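Local coordinates for protein ATP phosphoribosyltransferase regulatory subunit (Lactococcus lactis, PDB 1Z7M) that is required for the first step of histidine biosynthesis and may allow histidine to regulate ATP phosphoribosyltransferase activity by feedback, at residues B[155-160]-B[260-265]; B[176-181]-B[271-276]; B[117-122]-B[148-153]; B[182-187]-B[250-255]. All blocks are in the same frame, centred on the assembly; numbering follows the deposited sequence.

Contact 3 comes first along the chain and closes before the others open; the segments of contacts 1 and 2 then alternate, and contact 4 is nested inside the loops closed by both. The centres of contacts 1 and 2 lie about 11 Å apart and those of 2 and 4 about 15 Å apart, whereas about 25 Å separates the centres of contacts 3 and 4. Helix 152-169 links contacts 3 and 1, helix 250-267 links contacts 1 and 4, and contacts 2 and 3 both reach the same mixed sheet. The series thus runs from one side of a class II synthetase-like core, across the helices covering its sheet, to a helical insertion.

Contact 1. Residues B[155-160]-B[260-265]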
loop_
_atom_site.group_PDB
_atom_site.type_symbol
_atom_site.label_atom_id
_atom_site.label_comp_id
_atom_site.label_asym_id
_atom_site.label_seq_id
_atom_site.Cartn_x
_atom_site.Cartn_y
_atom_site.Cartn_z
ATOM N N SER B 155 34.166 26.241 6.334
ATOM C CA SER B 155 33.050 25.633 5.634
ATOM C C SER B 155 32.315 26.598 4.726
ATOM O O SER B 155 32.232 26.385 3.519
ATOM C CB SER B 155 32.070 25.045 6.645
ATOM O OG SER B 155 32.708 24.045 7.412
ATOM N N GLU B 156 31.782 27.659 5.313
ATOM C CA GLU B 156 31.034 28.630 4.549
ATOM C C GLU B 156 31.779 29.105 3.309
ATOM O O GLU B 156 31.157 29.366 2.278
ATOM C CB GLU B 156 30.641 29.801 5.446
ATOM C CG GLU B 156 29.983 29.334 6.762
ATOM C CD GLU B 156 29.237 30.437 7.532
ATOM O OE1 GLU B 156 29.850 31.491 7.821
ATOM O OE2 GLU B 156 28.037 30.242 7.858
ATOM N N LEU B 157 33.105 29.193 3.385
ATOM C CA LEU B 157 33.890 29.636 2.229
ATOM C C LEU B 157 34.124 28.512 1.245
ATOM O O LEU B 157 34.143 28.728 0.031
ATOM C CB LEU B 157 35.229 30.219 2.674
ATOM C CG LEU B 157 35.149 31.732 2.893
ATOM C CD1 LEU B 157 36.301 32.216 3.772
ATOM C CD2 LEU B 157 35.135 32.429 1.531
ATOM N N GLU B 158 34.295 27.309 1.778
ATOM C CA GLU B 158 34.526 26.145 0.944
ATOM C C GLU B 158 33.299 25.850 0.103
ATOM O O GLU B 158 33.408 25.631 -1.100
ATOM C CB GLU B 158 34.848 24.930 1.801
ATOM C CG GLU B 158 35.283 23.732 1.001
ATOM C CD GLU B 158 35.554 22.521 1.873
ATOM O OE1 GLU B 158 36.199 22.687 2.938
ATOM O OE2 GLU B 158 35.127 21.403 1.487
ATOM N N ILE B 159 32.128 25.853 0.736
ATOM C CA ILE B 159 30.885 25.572 0.029
ATOM C C ILE B 159 30.542 26.664 -0.995
ATOM O O ILE B 159 30.260 26.355 -2.146
ATOM C CB ILE B 159 29.727 25.368 1.042
ATOM C CG1 ILE B 159 30.005 24.132 1.913
ATOM C CG2 ILE B 159 28.407 25.171 0.324
ATOM C CD1 ILE B 159 29.878 22.806 1.184
ATOM N N LEU B 160 30.587 27.931 -0.591
ATOM C CA LEU B 160 30.291 29.049 -1.502
ATOM C C LEU B 160 31.202 29.055 -2.714
ATOM O O LEU B 160 30.790 29.342 -3.834
ATOM C CB LEU B 160 30.465 30.379 -0.778
ATOM C CG LEU B 160 29.246 30.932 -0.057
ATOM C CD1 LEU B 160 29.663 32.074 0.834
ATOM C CD2 LEU B 160 28.235 31.393 -1.078
ATOM N N LYS B 260 28.881 40.886 3.058
ATOM C CA LYS B 260 29.766 41.771 2.320
ATOM C C LYS B 260 31.162 41.153 2.148
ATOM O O LYS B 260 31.744 41.262 1.073
ATOM C CB LYS B 260 29.847 43.118 3.037
ATOM C CG LYS B 260 30.574 44.197 2.259
ATOM C CD LYS B 260 30.790 45.427 3.120
ATOM C CE LYS B 260 32.064 46.154 2.724
ATOM N NZ LYS B 260 32.578 47.082 3.793
ATOM N N GLU B 261 31.689 40.505 3.192
ATOM C CA GLU B 261 33.015 39.865 3.123
ATOM C C GLU B 261 33.005 38.834 2.003
ATOM O O GLU B 261 33.828 38.873 1.085
ATOM C CB GLU B 261 33.384 39.146 4.432
ATOM C CG GLU B 261 33.913 40.039 5.562
ATOM C CD GLU B 261 34.524 39.233 6.744
ATOM O OE1 GLU B 261 35.535 38.511 6.521
ATOM O OE2 GLU B 261 34.000 39.326 7.891
ATOM N N PHE B 262 32.064 37.902 2.094
ATOM C CA PHE B 262 31.907 36.861 1.090
ATOM C C PHE B 262 31.809 37.522 -0.280
ATOM O O PHE B 262 32.441 37.091 -1.238
ATOM C CB PHE B 262 30.624 36.064 1.365
ATOM C CG PHE B 262 30.679 35.213 2.606
ATOM C CD1 PHE B 262 29.512 34.906 3.303
ATOM C CD2 PHE B 262 31.892 34.711 3.074
ATOM C CE1 PHE B 262 29.552 34.115 4.448
ATOM C CE2 PHE B 262 31.942 33.918 4.218
ATOM C CZ PHE B 262 30.766 33.620 4.907
ATOM N N SER B 263 31.010 38.580 -0.362
ATOM C CA SER B 263 30.818 39.280 -1.614
ATOM C C SER B 263 32.172 39.681 -2.157
ATOM O O SER B 263 32.431 39.569 -3.355
ATOM C CB SER B 263 29.951 40.518 -1.402
ATOM O OG SER B 263 29.510 41.045 -2.643
ATOM N N GLU B 264 33.045 40.134 -1.266
ATOM C CA GLU B 264 34.374 40.553 -1.676
ATOM C C GLU B 264 35.335 39.403 -1.926
ATOM O O GLU B 264 35.950 39.356 -2.982
ATOM C CB GLU B 264 34.971 41.510 -0.648
ATOM C CG GLU B 264 34.354 42.888 -0.684
ATOM C CD GLU B 264 34.653 43.693 0.572
ATOM O OE1 GLU B 264 34.143 44.835 0.658
ATOM O OE2 GLU B 264 35.381 43.187 1.471
ATOM N N LYS B 265 35.466 38.472 -0.985
ATOM C CA LYS B 265 36.393 37.360 -1.183
ATOM C C LYS B 265 36.118 36.516 -2.436
ATOM O O LYS B 265 37.033 35.907 -3.006
ATOM C CB LYS B 265 36.419 36.447 0.045
ATOM C CG LYS B 265 37.149 37.031 1.248
ATOM C CD LYS B 265 37.469 35.959 2.292
ATOM C CE LYS B 265 38.015 36.571 3.581
ATOM N NZ LYS B 265 37.043 37.521 4.221
#
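Lys265, whose CD rests 4.2 Å from Leu157 CD1, turns its ammonium group back along its own helix: Lys265 NZ and Glu261 OE1 form a salt bridge at 2.9 Å, although the hydrogen bond within it is weak. The lysine chain stays extended until it bends at its last torsion, and this bend brings the charge back to the carboxylate one turn earlier, leaving the methylene part to cross Leu157 at about a right angle.

The centre of the interface is the Phe262 ring, which three residues of 155-160 approach in different ways. Leu160 CD1 sits over one face, 3.9 Å from the centroid of the Phe262 ring and 19° off its normal, a CH-pi contact displaced toward the rim. Glu156 comes to the edge, with OE1 near the ring plane and 3.7 Å from Phe262 CZ; the carboxylate and ring planes stand 79° apart. The other oxygen, OE2, is engaged in a salt bridge with Arg306, which probably helps to hold this carboxylate beside the ring edge. Leu157 arrives obliquely, its CG 4.1 Å from Phe262 CE2.

The two helical segments are 11.5 Å apart at the axes and inclined by 47°, a separation bridged mainly by the Phe262 ring and the side chains that meet it. Beneath them, Leu160 and Phe262 both touch Ile179 of strand 175-181, and Glu156 and Leu160 touch Leu288 of strand 288-294; helices 152-169 and 250-267 therefore meet side by side on one surface of the mixed sheet.

Contact 2. Residues B[176-181]-B[271-276]; sequences VFEIGS and PIIIDL
Ile179 and Ile272 meet through branches fixed by different torsions. In Ile179, CG1 lies between the backbone N and the carbonyl carbon (chi1 57°), a setting that carries CD1 across the strand gap to within 3.5 Å of Ile272 CG2, the two side chains crossing at about a right angle. The same CD1 also reaches Ile274 CG1 at 4.1 Å. In Ile272, CG1 lies beside the backbone N and chi2 (-51°) turns CD1 toward Phe177, 3.7 Å from Phe177 CD2, while CG2 is left to meet Ile179. These four residues share one face of the sheet, where Leu160 of helix 152-169 touches Phe177 and Ile179, and Leu259 of helix 250-267 touches Ile274.

The backbone register is parallel, pairing Glu178 with Ile273 and Ile179 with Ile274. Ile179 N donates to Ile273 O at 2.8 Å, and Asp275 N to Ile179 O at 3.0 Å, the latter almost straight; the bond from Ile273 N to Phe177 O is weak.

Ile273, on the other face, reaches Val176 with its CD1, 3.8 Å from Val176 CB, while the extended Glu178 lies alongside Asp275. Glu178 OE2 and Asp275 OD2 are 3.8 Å apart, with carboxylate planes turned by 70°. Gly277 N bonds Asp275 OD1. A basic side chain of another protein's chain forms a salt bridge with Glu178 OE2, one also packs on Asp275, and a phosphate ion, probably from the crystallisation liquor, lies about 3 Å from the Glu178 side chain. The acidic pair would thus probably favour cationic partners.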
loop_
_atom_site.group_PDB
_atom_site.type_symbol
_atom_site.label_atom_id
_atom_site.label_comp_id
_atom_site.label_asym_id
_atom_site.label_seq_id
_atom_site.Cartn_x
_atom_site.Cartn_y
_atom_site.Cartn_z
ATOM N N VAL B 176 22.956 34.486 -12.260
ATOM C CA VAL B 176 23.255 35.284 -11.088
ATOM C C VAL B 176 23.248 34.424 -9.827
ATOM O O VAL B 176 22.447 33.497 -9.680
ATOM C CB VAL B 176 22.250 36.434 -10.920
ATOM C CG1 VAL B 176 22.158 37.209 -12.217
ATOM C CG2 VAL B 176 20.893 35.901 -10.508
ATOM N N PHE B 177 24.161 34.747 -8.926
ATOM C CA PHE B 177 24.292 34.039 -7.669
ATOM C C PHE B 177 23.877 35.017 -6.557
ATOM O O PHE B 177 24.311 36.170 -6.558
ATOM C CB PHE B 177 25.740 33.613 -7.509
ATOM C CG PHE B 177 25.960 32.691 -6.385
ATOM C CD1 PHE B 177 25.862 31.324 -6.570
ATOM C CD2 PHE B 177 26.277 33.184 -5.128
ATOM C CE1 PHE B 177 26.079 30.449 -5.513
ATOM C CE2 PHE B 177 26.497 32.326 -4.060
ATOM C CZ PHE B 177 26.400 30.951 -4.252
ATOM N N GLU B 178 23.033 34.565 -5.629
ATOM C CA GLU B 178 22.539 35.414 -4.531
ATOM C C GLU B 178 22.789 34.844 -3.147
ATOM O O GLU B 178 22.465 33.690 -2.884
ATOM C CB GLU B 178 21.030 35.638 -4.650
ATOM C CG GLU B 178 20.576 36.454 -5.845
ATOM C CD GLU B 178 19.056 36.442 -6.008
ATOM O OE1 GLU B 178 18.549 37.108 -6.938
ATOM O OE2 GLU B 178 18.366 35.760 -5.214
ATOM N N ILE B 179 23.342 35.655 -2.253
ATOM C CA ILE B 179 23.580 35.199 -0.893
ATOM C C ILE B 179 22.749 35.992 0.100
ATOM O O ILE B 179 22.362 37.133 -0.158
ATOM C CB ILE B 179 25.046 35.315 -0.507
ATOM C CG1 ILE B 179 25.521 36.755 -0.678
ATOM C CG2 ILE B 179 25.862 34.381 -1.350
ATOM C CD1 ILE B 179 26.956 36.960 -0.246
ATOM N N GLY B 180 22.477 35.379 1.241
ATOM C CA GLY B 180 21.678 36.045 2.246
ATOM C C GLY B 180 21.963 35.546 3.648
ATOM O O GLY B 180 22.860 34.723 3.853
ATOM N N SER B 181 21.190 36.046 4.608
ATOM C CA SER B 181 21.360 35.666 6.002
ATOM C C SER B 181 20.050 35.436 6.758
ATOM O O SER B 181 19.216 36.333 6.857
ATOM C CB SER B 181 22.165 36.739 6.713
ATOM O OG SER B 181 22.292 36.434 8.088
ATOM N N PRO B 271 30.707 37.815 -9.818
ATOM C CA PRO B 271 30.068 38.881 -9.044
ATOM C C PRO B 271 28.909 38.335 -8.218
ATOM O O PRO B 271 27.914 37.840 -8.757
ATOM C CB PRO B 271 29.620 39.868 -10.123
ATOM C CG PRO B 271 29.328 38.979 -11.298
ATOM C CD PRO B 271 30.493 38.008 -11.265
ATOM N N ILE B 272 29.054 38.407 -6.904
ATOM C CA ILE B 272 28.022 37.925 -6.000
ATOM C C ILE B 272 26.967 39.003 -5.782
ATOM O O ILE B 272 27.244 40.198 -5.886
ATOM C CB ILE B 272 28.620 37.530 -4.631
ATOM C CG1 ILE B 272 29.716 36.491 -4.830
ATOM C CG2 ILE B 272 27.537 36.996 -3.721
ATOM C CD1 ILE B 272 29.285 35.324 -5.664
ATOM N N ILE B 273 25.754 38.574 -5.479
ATOM C CA ILE B 273 24.675 39.505 -5.238
ATOM C C ILE B 273 24.107 39.286 -3.843
ATOM O O ILE B 273 23.839 38.161 -3.431
ATOM C CB ILE B 273 23.610 39.336 -6.301
ATOM C CG1 ILE B 273 24.188 39.781 -7.636
ATOM C CG2 ILE B 273 22.402 40.138 -5.962
ATOM C CD1 ILE B 273 23.345 39.397 -8.821
ATOM N N ILE B 274 23.953 40.372 -3.100
ATOM C CA ILE B 274 23.433 40.267 -1.754
ATOM C C ILE B 274 21.945 40.584 -1.730
ATOM O O ILE B 274 21.517 41.649 -2.186
ATOM C CB ILE B 274 24.208 41.207 -0.790
ATOM C CG1 ILE B 274 25.695 40.829 -0.789
ATOM C CG2 ILE B 274 23.617 41.112 0.617
ATOM C CD1 ILE B 274 26.590 41.661 0.121
ATOM N N ASP B 275 21.158 39.634 -1.229
ATOM C CA ASP B 275 19.718 39.821 -1.136
ATOM C C ASP B 275 19.309 39.814 0.326
ATOM O O ASP B 275 19.264 38.767 0.971
ATOM C CB ASP B 275 18.962 38.714 -1.867
ATOM C CG ASP B 275 17.514 39.090 -2.139
ATOM O OD1 ASP B 275 16.913 39.801 -1.298
ATOM O OD2 ASP B 275 16.975 38.676 -3.192
ATOM N N LEU B 276 19.019 40.990 0.859
ATOM C CA LEU B 276 18.615 41.088 2.250
ATOM C C LEU B 276 17.121 40.817 2.369
ATOM O O LEU B 276 16.557 40.863 3.457
ATOM C CB LEU B 276 18.948 42.480 2.788
ATOM C CG LEU B 276 20.435 42.820 2.874
ATOM C CD1 LEU B 276 20.621 44.274 3.277
ATOM C CD2 LEU B 276 21.091 41.895 3.873
#

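Contact 3. Residues B[117-122]-B[148-153]; sequences SARYSY and FGESAD
Ser117 and Arg119 grip one carboxylate oxygen of Glu150 from opposite faces of its plane. Ser117 OG donates to Glu150 OE1 at 2.9 Å, and Arg119 NH2 reaches the same Glu150 OE1 at 2.8 Å in a salt bridge. Seen from the arginine, the oxygen is near the guanidinium plane, yet that plane stands 85° from the carboxylate. A bend in Glu150 (chi2 70°) folds its acid back toward the strand. Arg119 NE also makes a weak bond to Ser117 OG, and its NH1 forms a salt bridge with Glu158 of helix 152-169, so the positive charge is probably shared between two acids.

The N and O of Ala118 and Phe148 satisfy each other as a hydrogen-bonded antiparallel pair: Ala118 N donates to Phe148 O at 2.8 Å, and Phe148 N to Ala118 O at 3.0 Å. This pair closes the open end of the hairpin of strands 118-127 and 139-148, which probably corresponds to motif 2 of class II aminoacyl-tRNA synthetases. Phe148 and Tyr120 add apolar contact, their side chains crossing at about a right angle, with Phe148 CE1 3.8 Å from Tyr120 CD1. Beyond the pair, the chain turns at Gly149 with a positive phi of 92° and leads into helix 152-169; Tyr120 also packs on Leu33 of the second subunit.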
loop_
_atom_site.group_PDB
_atom_site.type_symbol
_atom_site.label_atom_id
_atom_site.label_comp_id
_atom_site.label_asym_id
_atom_site.label_seq_id
_atom_site.Cartn_x
_atom_site.Cartn_y
_atom_site.Cartn_z
ATOM N N SER B 117 35.819 15.694 10.135
ATOM C CA SER B 117 35.244 16.349 8.981
ATOM C C SER B 117 34.683 15.270 8.052
ATOM O O SER B 117 35.196 14.144 8.015
ATOM C CB SER B 117 36.348 17.139 8.274
ATOM O OG SER B 117 35.839 18.200 7.490
ATOM N N ALA B 118 33.634 15.616 7.307
ATOM C CA ALA B 118 33.003 14.699 6.362
ATOM C C ALA B 118 32.471 15.452 5.143
ATOM O O ALA B 118 31.716 16.421 5.281
ATOM C CB ALA B 118 31.875 13.957 7.038
ATOM N N ARG B 119 32.882 15.020 3.952
ATOM C CA ARG B 119 32.409 15.646 2.722
ATOM C C ARG B 119 31.661 14.596 1.908
ATOM O O ARG B 119 32.226 13.584 1.506
ATOM C CB ARG B 119 33.566 16.222 1.890
ATOM C CG ARG B 119 34.187 17.503 2.430
ATOM C CD ARG B 119 35.352 17.189 3.356
ATOM N NE ARG B 119 35.804 18.344 4.137
ATOM C CZ ARG B 119 36.316 19.457 3.619
ATOM N NH1 ARG B 119 36.449 19.585 2.300
ATOM N NH2 ARG B 119 36.697 20.437 4.430
ATOM N N TYR B 120 30.383 14.853 1.672
ATOM C CA TYR B 120 29.520 13.943 0.931
ATOM C C TYR B 120 28.988 14.524 -0.378
ATOM O O TYR B 120 28.820 15.737 -0.518
ATOM C CB TYR B 120 28.329 13.572 1.809
ATOM C CG TYR B 120 28.672 12.747 3.014
ATOM C CD1 TYR B 120 27.847 12.742 4.140
ATOM C CD2 TYR B 120 29.790 11.926 3.016
ATOM C CE1 TYR B 120 28.134 11.926 5.245
ATOM C CE2 TYR B 120 30.082 11.109 4.108
ATOM C CZ TYR B 120 29.256 11.113 5.218
ATOM O OH TYR B 120 29.574 10.306 6.287
ATOM N N SER B 121 28.720 13.654 -1.340
ATOM C CA SER B 121 28.149 14.107 -2.591
ATOM C C SER B 121 27.088 13.094 -3.014
ATOM O O SER B 121 27.106 11.947 -2.570
ATOM C CB SER B 121 29.224 14.261 -3.674
ATOM O OG SER B 121 29.935 13.063 -3.891
ATOM N N TYR B 122 26.147 13.527 -3.847
ATOM C CA TYR B 122 25.092 12.648 -4.324
ATOM C C TYR B 122 24.638 13.007 -5.736
ATOM O O TYR B 122 24.537 14.184 -6.093
ATOM C CB TYR B 122 23.906 12.699 -3.365
ATOM C CG TYR B 122 23.343 14.086 -3.131
ATOM C CD1 TYR B 122 22.423 14.654 -4.010
ATOM C CD2 TYR B 122 23.714 14.820 -2.006
ATOM C CE1 TYR B 122 21.882 15.919 -3.772
ATOM C CE2 TYR B 122 23.182 16.079 -1.765
ATOM C CZ TYR B 122 22.268 16.622 -2.646
ATOM O OH TYR B 122 21.746 17.869 -2.388
ATOM N N PHE B 148 30.038 18.401 6.729
ATOM C CA PHE B 148 29.749 18.178 8.153
ATOM C C PHE B 148 31.008 18.142 9.008
ATOM O O PHE B 148 32.003 17.538 8.618
ATOM C CB PHE B 148 29.032 16.842 8.362
ATOM C CG PHE B 148 27.722 16.729 7.653
ATOM C CD1 PHE B 148 27.416 15.579 6.938
ATOM C CD2 PHE B 148 26.777 17.743 7.729
ATOM C CE1 PHE B 148 26.190 15.434 6.309
ATOM C CE2 PHE B 148 25.544 17.607 7.102
ATOM C CZ PHE B 148 25.250 16.450 6.391
ATOM N N GLY B 149 30.953 18.768 10.178
ATOM C CA GLY B 149 32.092 18.747 11.082
ATOM C C GLY B 149 33.099 19.874 10.988
ATOM O O GLY B 149 33.450 20.476 12.006
ATOM N N GLU B 150 33.577 20.152 9.780
ATOM C CA GLU B 150 34.556 21.204 9.555
ATOM C C GLU B 150 34.161 22.468 10.311
ATOM O O GLU B 150 32.998 22.645 10.676
ATOM C CB GLU B 150 34.655 21.503 8.059
ATOM C CG GLU B 150 35.840 22.371 7.651
ATOM C CD GLU B 150 37.170 21.644 7.795
ATOM O OE1 GLU B 150 37.354 20.600 7.116
ATOM O OE2 GLU B 150 38.027 22.118 8.585
ATOM N N SER B 151 35.138 23.340 10.545
ATOM C CA SER B 151 34.917 24.598 11.259
ATOM C C SER B 151 33.979 25.538 10.503
ATOM O O SER B 151 33.879 25.482 9.282
ATOM C CB SER B 151 36.261 25.299 11.507
ATOM O OG SER B 151 36.974 25.469 10.294
ATOM N N ALA B 152 33.319 26.418 11.241
ATOM C CA ALA B 152 32.366 27.369 10.676
ATOM C C ALA B 152 32.833 28.196 9.470
ATOM O O ALA B 152 32.335 28.031 8.357
ATOM C CB ALA B 152 31.879 28.304 11.777
ATOM N N ASP B 153 33.776 29.101 9.707
ATOM C CA ASP B 153 34.308 29.987 8.671
ATOM C C ASP B 153 34.836 29.249 7.460
ATOM O O ASP B 153 34.534 29.617 6.325
ATOM C CB ASP B 153 35.435 30.856 9.252
ATOM C CG ASP B 153 35.001 31.616 10.498
ATOM O OD1 ASP B 153 34.461 32.741 10.363
ATOM O OD2 ASP B 153 35.186 31.072 11.612
#

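Contact 4. Residues B[182-187]-B[250-255]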
loop_
_atom_site.group_PDB
_atom_site.type_symbol
_atom_site.label_atom_id
_atom_site.label_comp_id
_atom_site.label_asym_id
_atom_site.label_seq_id
_atom_site.Cartn_x
_atom_site.Cartn_y
_atom_site.Cartn_z
ATOM N N ALA B 182 19.882 34.227 7.289
ATOM C CA ALA B 182 18.687 33.888 8.039
ATOM C C ALA B 182 18.690 34.749 9.286
ATOM O O ALA B 182 17.649 35.192 9.760
ATOM C CB ALA B 182 18.709 32.420 8.422
ATOM N N LYS B 183 19.883 34.995 9.807
ATOM C CA LYS B 183 20.052 35.795 11.011
ATOM C C LYS B 183 19.601 37.246 10.814
ATOM O O LYS B 183 19.029 37.853 11.717
ATOM C CB LYS B 183 21.516 35.744 11.438
ATOM C CG LYS B 183 21.743 35.767 12.939
ATOM C CD LYS B 183 23.233 35.603 13.260
ATOM C CE LYS B 183 23.558 35.832 14.743
ATOM N NZ LYS B 183 23.225 37.221 15.227
ATOM N N PHE B 184 19.869 37.806 9.642
ATOM C CA PHE B 184 19.463 39.168 9.334
ATOM C C PHE B 184 17.953 39.114 9.107
ATOM O O PHE B 184 17.220 39.992 9.561
ATOM C CB PHE B 184 20.183 39.648 8.074
ATOM C CG PHE B 184 19.754 41.018 7.585
ATOM C CD1 PHE B 184 20.570 42.131 7.786
ATOM C CD2 PHE B 184 18.553 41.189 6.892
ATOM C CE1 PHE B 184 20.197 43.383 7.303
ATOM C CE2 PHE B 184 18.173 42.441 6.407
ATOM C CZ PHE B 184 18.993 43.535 6.612
ATOM N N PHE B 185 17.488 38.080 8.405
ATOM C CA PHE B 185 16.062 37.924 8.151
ATOM C C PHE B 185 15.364 37.905 9.498
ATOM O O PHE B 185 14.424 38.657 9.728
ATOM C CB PHE B 185 15.766 36.609 7.428
ATOM C CG PHE B 185 14.305 36.223 7.445
ATOM C CD1 PHE B 185 13.396 36.843 6.590
ATOM C CD2 PHE B 185 13.841 35.245 8.323
ATOM C CE1 PHE B 185 12.063 36.494 6.609
ATOM C CE2 PHE B 185 12.511 34.894 8.346
ATOM C CZ PHE B 185 11.618 35.518 7.487
ATOM N N GLN B 186 15.839 37.042 10.390
ATOM C CA GLN B 186 15.240 36.921 11.705
ATOM C C GLN B 186 15.260 38.222 12.463
ATOM O O GLN B 186 14.228 38.665 12.972
ATOM C CB GLN B 186 15.925 35.823 12.513
ATOM C CG GLN B 186 15.191 34.497 12.411
ATOM C CD GLN B 186 16.131 33.309 12.405
ATOM O OE1 GLN B 186 17.044 33.225 13.245
ATOM N NE2 GLN B 186 15.915 32.373 11.462
ATOM N N ARG B 187 16.427 38.845 12.535
ATOM C CA ARG B 187 16.549 40.114 13.233
ATOM C C ARG B 187 15.566 41.141 12.681
ATOM O O ARG B 187 14.968 41.905 13.426
ATOM C CB ARG B 187 17.963 40.658 13.091
ATOM C CG ARG B 187 18.172 41.947 13.835
ATOM C CD ARG B 187 17.994 41.702 15.304
ATOM N NE ARG B 187 18.014 42.929 16.089
ATOM C CZ ARG B 187 17.804 42.969 17.401
ATOM N NH1 ARG B 187 17.567 41.846 18.073
ATOM N NH2 ARG B 187 17.807 44.132 18.038
ATOM N N ASP B 250 23.034 46.455 15.764
ATOM C CA ASP B 250 24.241 45.640 15.744
ATOM C C ASP B 250 24.040 44.358 14.951
ATOM O O ASP B 250 24.772 44.076 14.006
ATOM C CB ASP B 250 24.668 45.256 17.166
ATOM C CG ASP B 250 25.003 46.459 18.032
ATOM O OD1 ASP B 250 25.850 47.279 17.613
ATOM O OD2 ASP B 250 24.424 46.578 19.141
ATOM N N VAL B 251 23.045 43.573 15.354
ATOM C CA VAL B 251 22.752 42.308 14.697
ATOM C C VAL B 251 22.605 42.505 13.192
ATOM O O VAL B 251 23.153 41.738 12.407
ATOM C CB VAL B 251 21.461 41.679 15.264
ATOM C CG1 VAL B 251 21.324 40.248 14.785
ATOM C CG2 VAL B 251 21.486 41.721 16.776
ATOM N N LEU B 252 21.877 43.544 12.792
ATOM C CA LEU B 252 21.688 43.799 11.382
ATOM C C LEU B 252 22.994 44.139 10.690
ATOM O O LEU B 252 23.373 43.461 9.741
ATOM C CB LEU B 252 20.662 44.908 11.142
ATOM C CG LEU B 252 19.188 44.562 11.370
ATOM C CD1 LEU B 252 18.301 45.688 10.865
ATOM C CD2 LEU B 252 18.847 43.288 10.647
ATOM N N ILE B 253 23.698 45.171 11.145
ATOM C CA ILE B 253 24.970 45.530 10.496
ATOM C C ILE B 253 25.950 44.358 10.531
ATOM O O ILE B 253 26.660 44.116 9.568
ATOM C CB ILE B 253 25.671 46.781 11.154
ATOM C CG1 ILE B 253 26.131 46.442 12.583
ATOM C CG2 ILE B 253 24.727 47.987 11.144
ATOM C CD1 ILE B 253 26.899 47.571 13.292
ATOM N N SER B 254 25.985 43.637 11.646
ATOM C CA SER B 254 26.864 42.480 11.792
ATOM C C SER B 254 26.646 41.439 10.684
ATOM O O SER B 254 27.596 41.012 10.027
ATOM C CB SER B 254 26.628 41.829 13.159
ATOM O OG SER B 254 27.067 40.481 13.181
ATOM N N SER B 255 25.388 41.041 10.495
ATOM C CA SER B 255 25.012 40.048 9.493
ATOM C C SER B 255 25.263 40.501 8.071
ATOM O O SER B 255 25.621 39.684 7.219
ATOM C CB SER B 255 23.537 39.667 9.642
ATOM O OG SER B 255 23.323 38.971 10.857
#
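Val251 opens the walk along 250-255 by filling the angle between two long basic side chains. Its CB lies 3.5 Å from Arg187 CD, and CG2 sits over one face of the Arg187 guanidinium, offset toward the rim. Its other methyl, CG1, meets the end of the lysine, 3.6 Å from Lys183 NZ. The bend of Arg187 at chi2 (64°) lays its chain across the valine, and a salt bridge from its NE to Asp249 holds the guanidinium at this end of the helix.

Leu252 comes next and presses a single methyl into the interface. Leu252 CD2 lies 3.7 Å from the centroid of the Phe184 ring, 20° off the normal, a CH-pi contact over one face. The same Leu252 CD2 also touches Arg187 CG at 3.5 Å, so the methyl is wedged between the ring and the arginine chain.

One turn on, Ser255 meets the start of the other helix: its CB is 3.7 Å from Phe184 CB. Its hydroxyl turns back to Val251 O at 3.2 Å, and this carbonyl also accepts the helical bond from Ser255 N, on the opposite face of its plane.

The axes run nearly antiparallel, 155° apart and 8.9 Å distant. Helices 182-191 and 250-267 are the first and last of the helical run between strands 175-181 and 272-274, consistent with the helical insertion between motifs 2 and 3 found in histidyl-tRNA synthetase relatives.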